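Local coordinates for foldase protein PrsA 2 (Bacillus anthracis, PDB 6VJ4) that catalyses cis-trans isomerisation of peptidyl-prolyl bonds, helping secreted proteins fold after translocation and supporting secretion of the protective antigen, at residues V37-Y42 against L230-L234; V102-P108 against L201-V207. All blocks are in the same frame, centred on the assembly; numbering follows the deposited sequence.

Contact 1 is mostly buried and contact 2 lies at the surface; their centres are 30 Å apart and their nearest atoms about 16 Å. Contact 1 joins two helices, 28-41 and 223-236, from near the two ends of the modelled chain. Contact 2, nested within the loop that contact 1 closes, joins the passage from helix 99-104 to strand 110-117 with the one from strand 189-198 to helix 204-220. Helices 204-220 and 223-236 are consecutive, so the C-terminal arm serves both. Their chemistry differs accordingly: a carboxylate held by a lysine and a tyrosine beside aliphatic packing in contact 1, a tyrosine ring enclosed by leucine, tyrosine and valine in contact 2.

Contact 1 (V37-Y42 against L230-L234); sequences VITKKY and LQSEL
Glu233 reaches from helix 223-236 to the C-terminal end of helix 28-41, where Tyr42 and Lys41 take hold of its carboxylate. The shorter bond is the hydrogen bond from Tyr42 OH to Glu233 OE2, 2.6 Å, with the hydroxyl nearly in line with the C-O bond. OE2 lies at the edge of the tyrosine ring and in its plane. Lys41 crosses the glutamate at about a right angle and completes a salt bridge, its NZ 3.2 Å from Glu233 OE1 and 47° out of the carboxylate plane; a weak second bond runs from NZ to OE2. Two donors thus restrain the carboxylate, and the nearby ammonium probably favours its charged form.

The two side chains reach this point differently. Lys41 is fully extended, whereas Glu233 bends at chi2 (63°), which turns its carboxylate toward Lys41 and Tyr42. Ile38 packs against the aliphatic part of the glutamate through CD1, 3.8 Å from Glu233 CG, and its CG1 meets Leu230 CD1 at 3.7 Å. One turn further along helix 223-236, Leu234 CD2 touches Val37 CG2 at 3.6 Å.

Behind these side chains, the bond from Tyr42 N to Ile38 O (2.8 Å) ties the tyrosine to the last turn, although Tyr42 itself has left helical geometry. The two helix segments cross at 75° with their axes 10.9 Å apart, so contact is made by side chains. Helix 76-95 packs against both partners, touching Ile38 through Ser88, Tyr42 through Ala92 and Gln95, and Leu230 through Met89. Val37 also packs on Leu29 of the second subunit, which places this crossing of N- and C-terminal helices beside the dimer interface.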
ATOM      1  N   VAL A  37      -9.165  -0.854  -0.388  1.00 65.62           N
ATOM      2  CA  VAL A  37      -9.298   0.525   0.173  1.00 63.37           C
ATOM      3  C   VAL A  37     -10.683   1.080  -0.184  1.00 58.76           C
ATOM      4  O   VAL A  37     -11.381   1.547   0.734  1.00 59.60           O
ATOM      5  CB  VAL A  37      -8.172   1.448  -0.331  1.00 64.28           C
ATOM      6  CG1 VAL A  37      -8.383   2.894   0.099  1.00 63.04           C
ATOM      7  CG2 VAL A  37      -6.804   0.954   0.113  1.00 65.71           C
ATOM      8  N   ILE A  38     -11.070   1.002  -1.462  1.00 55.17           N
ATOM      9  CA  ILE A  38     -12.386   1.542  -1.921  1.00 52.25           C
ATOM     10  C   ILE A  38     -13.539   0.744  -1.304  1.00 51.84           C
ATOM     11  O   ILE A  38     -14.458   1.380  -0.746  1.00 50.01           O
ATOM     12  CB  ILE A  38     -12.456   1.539  -3.461  1.00 52.75           C
ATOM     13  CG1 ILE A  38     -11.342   2.396  -4.061  1.00 55.38           C
ATOM     14  CG2 ILE A  38     -13.832   1.964  -3.953  1.00 52.22           C
ATOM     15  CD1 ILE A  38     -11.300   3.814  -3.531  1.00 57.54           C
ATOM     16  N   THR A  39     -13.483  -0.589  -1.386  1.00 52.00           N
ATOM     17  CA  THR A  39     -14.590  -1.452  -0.886  1.00 53.83           C
ATOM     18  C   THR A  39     -14.742  -1.329   0.634  1.00 54.07           C
ATOM     19  O   THR A  39     -15.862  -1.566   1.118  1.00 53.15           O
ATOM     20  CB  THR A  39     -14.388  -2.912  -1.313  1.00 56.16           C
ATOM     21  OG1 THR A  39     -13.107  -3.340  -0.850  1.00 55.15           O
ATOM     22  CG2 THR A  39     -14.487  -3.097  -2.810  1.00 55.08           C
ATOM     23  N   LYS A  40     -13.666  -0.997   1.355  1.00 57.55           N
ATOM     24  CA  LYS A  40     -13.767  -0.868   2.834  1.00 63.81           C
ATOM     25  C   LYS A  40     -14.387   0.490   3.190  1.00 60.84           C
ATOM     26  O   LYS A  40     -15.233   0.523   4.109  1.00 59.41           O
ATOM     27  CB  LYS A  40     -12.398  -0.998   3.513  1.00 67.08           C
ATOM     28  CG  LYS A  40     -12.436  -0.949   5.037  1.00 77.04           C
ATOM     29  CD  LYS A  40     -11.070  -0.915   5.693  1.00 81.66           C
ATOM     30  CE  LYS A  40     -11.141  -0.916   7.206  1.00 87.68           C
ATOM     31  NZ  LYS A  40     -11.715  -2.178   7.728  1.00 94.19           N
ATOM     32  N   LYS A  41     -13.973   1.560   2.501  1.00 57.58           N
ATOM     33  CA  LYS A  41     -14.470   2.929   2.823  1.00 58.08           C
ATOM     34  C   LYS A  41     -15.890   3.139   2.283  1.00 55.93           C
ATOM     35  O   LYS A  41     -16.712   3.742   3.004  1.00 56.53           O
ATOM     36  CB  LYS A  41     -13.536   4.005   2.259  1.00 58.51           C
ATOM     37  CG  LYS A  41     -13.974   5.428   2.582  1.00 62.16           C
ATOM     38  CD  LYS A  41     -13.001   6.505   2.177  1.00 65.85           C
ATOM     39  CE  LYS A  41     -13.515   7.884   2.537  1.00 70.45           C
ATOM     40  NZ  LYS A  41     -12.596   8.956   2.085  1.00 75.51           N
ATOM     41  N   TYR A  42     -16.152   2.696   1.052  1.00 53.41           N
ATOM     42  CA  TYR A  42     -17.481   2.883   0.411  1.00 51.84           C
ATOM     43  C   TYR A  42     -18.210   1.540   0.404  1.00 52.93           C
ATOM     44  O   TYR A  42     -18.203   0.835  -0.622  1.00 50.31           O
ATOM     45  CB  TYR A  42     -17.285   3.501  -0.971  1.00 49.69           C
ATOM     46  CG  TYR A  42     -16.539   4.808  -0.925  1.00 52.03           C
ATOM     47  CD1 TYR A  42     -17.196   5.985  -0.604  1.00 51.54           C
ATOM     48  CD2 TYR A  42     -15.174   4.866  -1.150  1.00 51.21           C
ATOM     49  CE1 TYR A  42     -16.521   7.191  -0.534  1.00 53.00           C
ATOM     50  CE2 TYR A  42     -14.487   6.067  -1.097  1.00 55.11           C
ATOM     51  CZ  TYR A  42     -15.163   7.236  -0.785  1.00 53.59           C
ATOM     52  OH  TYR A  42     -14.510   8.433  -0.724  1.00 57.90           O
ATOM     53  N   LEU A 230      -8.925   7.303  -7.123  1.00 65.27           N
ATOM     54  CA  LEU A 230      -8.295   6.123  -6.473  1.00 67.47           C
ATOM     55  C   LEU A 230      -6.924   6.531  -5.912  1.00 70.36           C
ATOM     56  O   LEU A 230      -6.667   6.239  -4.729  1.00 72.20           O
ATOM     57  CB  LEU A 230      -8.184   4.988  -7.497  1.00 67.56           C
ATOM     58  CG  LEU A 230      -7.514   3.703  -7.005  1.00 70.44           C
ATOM     59  CD1 LEU A 230      -8.142   3.205  -5.712  1.00 71.35           C
ATOM     60  CD2 LEU A 230      -7.577   2.627  -8.077  1.00 72.09           C
ATOM     61  N   GLN A 231      -6.102   7.217  -6.717  1.00 74.15           N
ATOM     62  CA  GLN A 231      -4.744   7.656  -6.282  1.00 80.54           C
ATOM     63  C   GLN A 231      -4.851   8.565  -5.050  1.00 80.06           C
ATOM     64  O   GLN A 231      -4.015   8.423  -4.136  1.00 79.72           O
ATOM     65  CB  GLN A 231      -4.028   8.398  -7.413  1.00 87.56           C
ATOM     66  CG  GLN A 231      -3.755   7.541  -8.642  1.00 91.03           C
ATOM     67  CD  GLN A 231      -3.136   8.342  -9.765  1.00 96.35           C
ATOM     68  OE1 GLN A 231      -2.873   9.536  -9.633  1.00 96.82           O
ATOM     69  NE2 GLN A 231      -2.904   7.685 -10.890  1.00100.04           N
ATOM     70  N   SER A 232      -5.827   9.477  -5.041  1.00 80.07           N
ATOM     71  CA  SER A 232      -6.005  10.401  -3.891  1.00 84.17           C
ATOM     72  C   SER A 232      -6.457   9.612  -2.657  1.00 84.34           C
ATOM     73  O   SER A 232      -5.976   9.922  -1.554  1.00 87.75           O
ATOM     74  CB  SER A 232      -6.972  11.510  -4.217  1.00 84.74           C
ATOM     75  OG  SER A 232      -8.253  10.989  -4.537  1.00 85.76           O
ATOM     76  N   GLU A 233      -7.325   8.614  -2.851  1.00 72.41           N
ATOM     77  CA  GLU A 233      -7.860   7.793  -1.730  1.00 72.43           C
ATOM     78  C   GLU A 233      -6.709   6.998  -1.092  1.00 73.06           C
ATOM     79  O   GLU A 233      -6.635   6.955   0.155  1.00 66.61           O
ATOM     80  CB  GLU A 233      -8.979   6.887  -2.244  1.00 75.87           C
ATOM     81  CG  GLU A 233     -10.045   6.581  -1.210  1.00 81.21           C
ATOM     82  CD  GLU A 233     -10.810   7.803  -0.721  1.00 80.62           C
ATOM     83  OE1 GLU A 233     -10.215   8.626  -0.007  1.00 82.67           O
ATOM     84  OE2 GLU A 233     -11.982   7.958  -1.108  1.00 82.98           O
ATOM     85  N   LEU A 234      -5.842   6.400  -1.915  1.00 74.47           N
ATOM     86  CA  LEU A 234      -4.662   5.671  -1.378  1.00 80.21           C
ATOM     87  C   LEU A 234      -3.768   6.667  -0.627  1.00 79.76           C
ATOM     88  O   LEU A 234      -3.272   6.310   0.456  1.00 80.59           O
ATOM     89  CB  LEU A 234      -3.900   5.005  -2.530  1.00 81.63           C
ATOM     90  CG  LEU A 234      -4.689   3.986  -3.355  1.00 82.56           C
ATOM     91  CD1 LEU A 234      -3.858   3.476  -4.523  1.00 82.88           C
ATOM     92  CD2 LEU A 234      -5.163   2.828  -2.493  1.00 83.14           C
TER

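Contact 2 (V102-P108 against L201-V207); sequences VKDHYKP and LKPYDEV
Tyr106 OH donates a 2.6 Å hydrogen bond to Lys202 O, with a C=O...donor angle of 137° and the hydroxyl tilted somewhat from the carbonyl plane. The ring behind it is covered on both faces. Leu201 lays CD2 over one, 3.6 Å from the Tyr106 centroid, a CH-pi contact over the face. Tyr204 meets the opposite face with its edge in a T-shaped stack, planes at 84° and centroids 5.4 Å apart. At the ring's rim Val207 CG2 comes to 3.7 Å from Tyr106 CE1.

Tyr106 is the centre of an inverse gamma turn between helix 99-104 and strand 110-117, and Pro203 occupies the N-cap position of helix 204-220, which follows strand 189-198. The contact pairs the chain leading into strand 110-117 with the chain leaving strand 189-198, neighbouring antiparallel strands of the PpiC-type domain's sheet.

Tyr204 CG stands anti to the backbone N (chi1 -180°), carrying the ring past Tyr106 to helix 99-104. There its OH lies 3.3 Å from Val102 CG1 and is hydrogen-bonded to Glu99. Lys103 crosses the same phenol at roughly a right angle, CG 3.4 Å from Tyr204 OH.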
ATOM      1  N   VAL A 102     -21.653  21.480  -6.769  1.00 31.86           N
ATOM      2  CA  VAL A 102     -22.931  21.812  -7.464  1.00 32.36           C
ATOM      3  C   VAL A 102     -23.004  23.332  -7.663  1.00 31.54           C
ATOM      4  O   VAL A 102     -23.251  23.762  -8.806  1.00 30.52           O
ATOM      5  CB  VAL A 102     -24.134  21.239  -6.708  1.00 35.32           C
ATOM      6  CG1 VAL A 102     -25.460  21.658  -7.331  1.00 35.87           C
ATOM      7  CG2 VAL A 102     -24.021  19.723  -6.638  1.00 36.30           C
ATOM      8  N   LYS A 103     -22.743  24.108  -6.609  1.00 31.82           N
ATOM      9  CA  LYS A 103     -22.804  25.587  -6.726  1.00 32.99           C
ATOM     10  C   LYS A 103     -21.785  26.080  -7.758  1.00 31.97           C
ATOM     11  O   LYS A 103     -22.118  27.014  -8.469  1.00 30.30           O
ATOM     12  CB  LYS A 103     -22.532  26.277  -5.386  1.00 36.02           C
ATOM     13  CG  LYS A 103     -23.588  26.056  -4.317  1.00 42.37           C
ATOM     14  CD  LYS A 103     -23.339  26.888  -3.067  1.00 46.31           C
ATOM     15  CE  LYS A 103     -24.295  26.570  -1.940  1.00 54.47           C
ATOM     16  NZ  LYS A 103     -25.708  26.712  -2.364  1.00 60.82           N
ATOM     17  N   ASP A 104     -20.604  25.458  -7.842  1.00 31.46           N
ATOM     18  CA  ASP A 104     -19.552  25.893  -8.805  1.00 32.14           C
ATOM     19  C   ASP A 104     -19.984  25.643 -10.253  1.00 29.72           C
ATOM     20  O   ASP A 104     -19.320  26.204 -11.156  1.00 29.68           O
ATOM     21  CB  ASP A 104     -18.215  25.191  -8.562  1.00 34.15           C
ATOM     22  CG  ASP A 104     -17.509  25.619  -7.291  1.00 41.99           C
ATOM     23  OD1 ASP A 104     -17.904  26.672  -6.719  1.00 43.59           O
ATOM     24  OD2 ASP A 104     -16.577  24.885  -6.871  1.00 47.33           O
ATOM     25  N   HIS A 105     -20.998  24.805 -10.466  1.00 28.09           N
ATOM     26  CA  HIS A 105     -21.491  24.495 -11.833  1.00 29.31           C
ATOM     27  C   HIS A 105     -22.835  25.186 -12.072  1.00 25.69           C
ATOM     28  O   HIS A 105     -23.467  24.868 -13.064  1.00 25.73           O
ATOM     29  CB  HIS A 105     -21.569  22.980 -12.052  1.00 31.73           C
ATOM     30  CG  HIS A 105     -20.235  22.328 -12.145  1.00 37.70           C
ATOM     31  ND1 HIS A 105     -19.416  22.158 -11.041  1.00 38.15           N
ATOM     32  CD2 HIS A 105     -19.558  21.831 -13.207  1.00 41.43           C
ATOM     33  CE1 HIS A 105     -18.298  21.573 -11.416  1.00 42.51           C
ATOM     34  NE2 HIS A 105     -18.357  21.363 -12.741  1.00 42.99           N
ATOM     35  N   TYR A 106     -23.237  26.091 -11.179  1.00 24.77           N
ATOM     36  CA  TYR A 106     -24.501  26.840 -11.383  1.00 23.79           C
ATOM     37  C   TYR A 106     -24.182  28.034 -12.270  1.00 23.44           C
ATOM     38  O   TYR A 106     -23.792  29.106 -11.772  1.00 22.72           O
ATOM     39  CB  TYR A 106     -25.127  27.254 -10.059  1.00 24.52           C
ATOM     40  CG  TYR A 106     -26.371  28.084 -10.204  1.00 24.66           C
ATOM     41  CD1 TYR A 106     -27.544  27.556 -10.722  1.00 25.17           C
ATOM     42  CD2 TYR A 106     -26.405  29.381  -9.743  1.00 24.74           C
ATOM     43  CE1 TYR A 106     -28.698  28.315 -10.810  1.00 25.68           C
ATOM     44  CE2 TYR A 106     -27.555  30.151  -9.816  1.00 25.37           C
ATOM     45  CZ  TYR A 106     -28.708  29.622 -10.364  1.00 25.91           C
ATOM     46  OH  TYR A 106     -29.828  30.406 -10.442  1.00 26.18           O
ATOM     47  N   LYS A 107     -24.294  27.796 -13.564  1.00 24.21           N
ATOM     48  CA  LYS A 107     -24.013  28.815 -14.598  1.00 24.07           C
ATOM     49  C   LYS A 107     -24.970  28.622 -15.754  1.00 23.73           C
ATOM     50  O   LYS A 107     -25.440  27.514 -16.017  1.00 23.39           O
ATOM     51  CB  LYS A 107     -22.594  28.676 -15.135  1.00 24.05           C
ATOM     52  CG  LYS A 107     -21.487  28.738 -14.109  1.00 25.16           C
ATOM     53  CD  LYS A 107     -20.119  28.696 -14.757  1.00 27.47           C
ATOM     54  CE  LYS A 107     -19.022  28.528 -13.735  1.00 29.12           C
ATOM     55  NZ  LYS A 107     -17.687  28.444 -14.378  1.00 30.79           N
ATOM     56  N   PRO A 108     -25.273  29.691 -16.497  1.00 22.76           N
ATOM     57  CA  PRO A 108     -26.135  29.565 -17.657  1.00 23.75           C
ATOM     58  C   PRO A 108     -25.490  28.704 -18.746  1.00 23.10           C
ATOM     59  O   PRO A 108     -24.266  28.688 -18.844  1.00 21.63           O
ATOM     60  CB  PRO A 108     -26.287  30.992 -18.193  1.00 25.17           C
ATOM     61  CG  PRO A 108     -25.181  31.788 -17.538  1.00 26.86           C
ATOM     62  CD  PRO A 108     -24.748  31.051 -16.292  1.00 24.75           C
ATOM     63  N   LEU A 201     -31.072  31.571 -16.724  1.00 27.91           N
ATOM     64  CA  LEU A 201     -30.731  30.587 -15.676  1.00 26.03           C
ATOM     65  C   LEU A 201     -31.857  30.567 -14.640  1.00 28.72           C
ATOM     66  O   LEU A 201     -32.216  31.638 -14.115  1.00 27.65           O
ATOM     67  CB  LEU A 201     -29.383  30.979 -15.074  1.00 24.93           C
ATOM     68  CG  LEU A 201     -28.850  30.060 -13.983  1.00 24.92           C
ATOM     69  CD1 LEU A 201     -28.691  28.639 -14.487  1.00 26.77           C
ATOM     70  CD2 LEU A 201     -27.534  30.585 -13.433  1.00 26.28           C
ATOM     71  N   LYS A 202     -32.416  29.384 -14.385  0.50 28.12           N
ATOM     72  CA  LYS A 202     -33.483  29.242 -13.368  0.50 30.63           C
ATOM     73  C   LYS A 202     -32.855  29.351 -11.984  0.50 28.70           C
ATOM     74  O   LYS A 202     -31.643  29.236 -11.825  0.50 23.73           O
ATOM     75  CB  LYS A 202     -34.215  27.909 -13.549  0.50 33.61           C
ATOM     76  CG  LYS A 202     -35.189  27.858 -14.715  0.50 37.48           C
ATOM     77  CD  LYS A 202     -35.799  26.488 -14.919  0.50 39.81           C
ATOM     78  CE  LYS A 202     -36.790  26.436 -16.064  0.50 44.42           C
ATOM     79  NZ  LYS A 202     -36.136  26.728 -17.362  0.50 44.83           N
ATOM     80  N   PRO A 203     -33.654  29.581 -10.925  1.00 29.73           N
ATOM     81  CA  PRO A 203     -33.102  29.676  -9.581  1.00 30.92           C
ATOM     82  C   PRO A 203     -32.386  28.384  -9.189  1.00 28.36           C
ATOM     83  O   PRO A 203     -32.790  27.305  -9.615  1.00 30.09           O
ATOM     84  CB  PRO A 203     -34.343  29.900  -8.709  1.00 33.28           C
ATOM     85  CG  PRO A 203     -35.347  30.483  -9.660  1.00 34.92           C
ATOM     86  CD  PRO A 203     -35.122  29.736 -10.947  1.00 34.81           C
ATOM     87  N   TYR A 204     -31.353  28.537  -8.375  1.00 28.13           N
ATOM     88  CA  TYR A 204     -30.505  27.414  -7.916  1.00 26.97           C
ATOM     89  C   TYR A 204     -31.334  26.235  -7.392  1.00 29.16           C
ATOM     90  O   TYR A 204     -31.079  25.119  -7.803  1.00 29.75           O
ATOM     91  CB  TYR A 204     -29.528  27.909  -6.859  1.00 28.47           C
ATOM     92  CG  TYR A 204     -28.612  26.845  -6.331  1.00 27.83           C
ATOM     93  CD1 TYR A 204     -27.639  26.294  -7.140  1.00 28.69           C
ATOM     94  CD2 TYR A 204     -28.739  26.359  -5.041  1.00 31.50           C
ATOM     95  CE1 TYR A 204     -26.798  25.304  -6.675  1.00 30.76           C
ATOM     96  CE2 TYR A 204     -27.905  25.367  -4.560  1.00 32.48           C
ATOM     97  CZ  TYR A 204     -26.916  24.853  -5.381  1.00 32.34           C
ATOM     98  OH  TYR A 204     -26.086  23.870  -4.927  1.00 37.22           O
ATOM     99  N   ASP A 205     -32.268  26.493  -6.487  1.00 31.62           N
ATOM    100  CA  ASP A 205     -33.064  25.398  -5.877  1.00 35.50           C
ATOM    101  C   ASP A 205     -33.819  24.621  -6.957  1.00 36.69           C
ATOM    102  O   ASP A 205     -34.047  23.410  -6.769  1.00 39.05           O
ATOM    103  CB  ASP A 205     -33.992  25.972  -4.809  1.00 36.84           C
ATOM    104  CG  ASP A 205     -33.243  26.371  -3.559  1.00 41.08           C
ATOM    105  OD1 ASP A 205     -32.107  25.918  -3.406  1.00 39.71           O
ATOM    106  OD2 ASP A 205     -33.825  27.099  -2.729  1.00 47.49           O
ATOM    107  N   GLU A 206     -34.142  25.279  -8.063  1.00 35.50           N
ATOM    108  CA  GLU A 206     -34.950  24.644  -9.125  1.00 36.38           C
ATOM    109  C   GLU A 206     -34.080  23.712  -9.964  1.00 39.44           C
ATOM    110  O   GLU A 206     -34.617  22.705 -10.433  1.00 42.48           O
ATOM    111  CB  GLU A 206     -35.634  25.732  -9.958  1.00 40.34           C
ATOM    112  CG  GLU A 206     -36.659  25.196 -10.930  1.00 47.75           C
ATOM    113  CD  GLU A 206     -37.437  26.245 -11.710  1.00 52.75           C
ATOM    114  OE1 GLU A 206     -37.959  25.894 -12.787  1.00 59.75           O
ATOM    115  OE2 GLU A 206     -37.538  27.398 -11.233  1.00 52.88           O
ATOM    116  N   VAL A 207     -32.774  23.991 -10.084  1.00 36.08           N
ATOM    117  CA  VAL A 207     -31.908  23.175 -10.986  1.00 35.26           C
ATOM    118  C   VAL A 207     -30.785  22.418 -10.257  1.00 32.92           C
ATOM    119  O   VAL A 207     -30.141  21.611 -10.931  1.00 33.72           O
ATOM    120  CB  VAL A 207     -31.310  24.081 -12.075  1.00 34.85           C
ATOM    121  CG1 VAL A 207     -32.390  24.674 -12.963  1.00 38.17           C
ATOM    122  CG2 VAL A 207     -30.455  25.163 -11.463  1.00 33.16           C
TER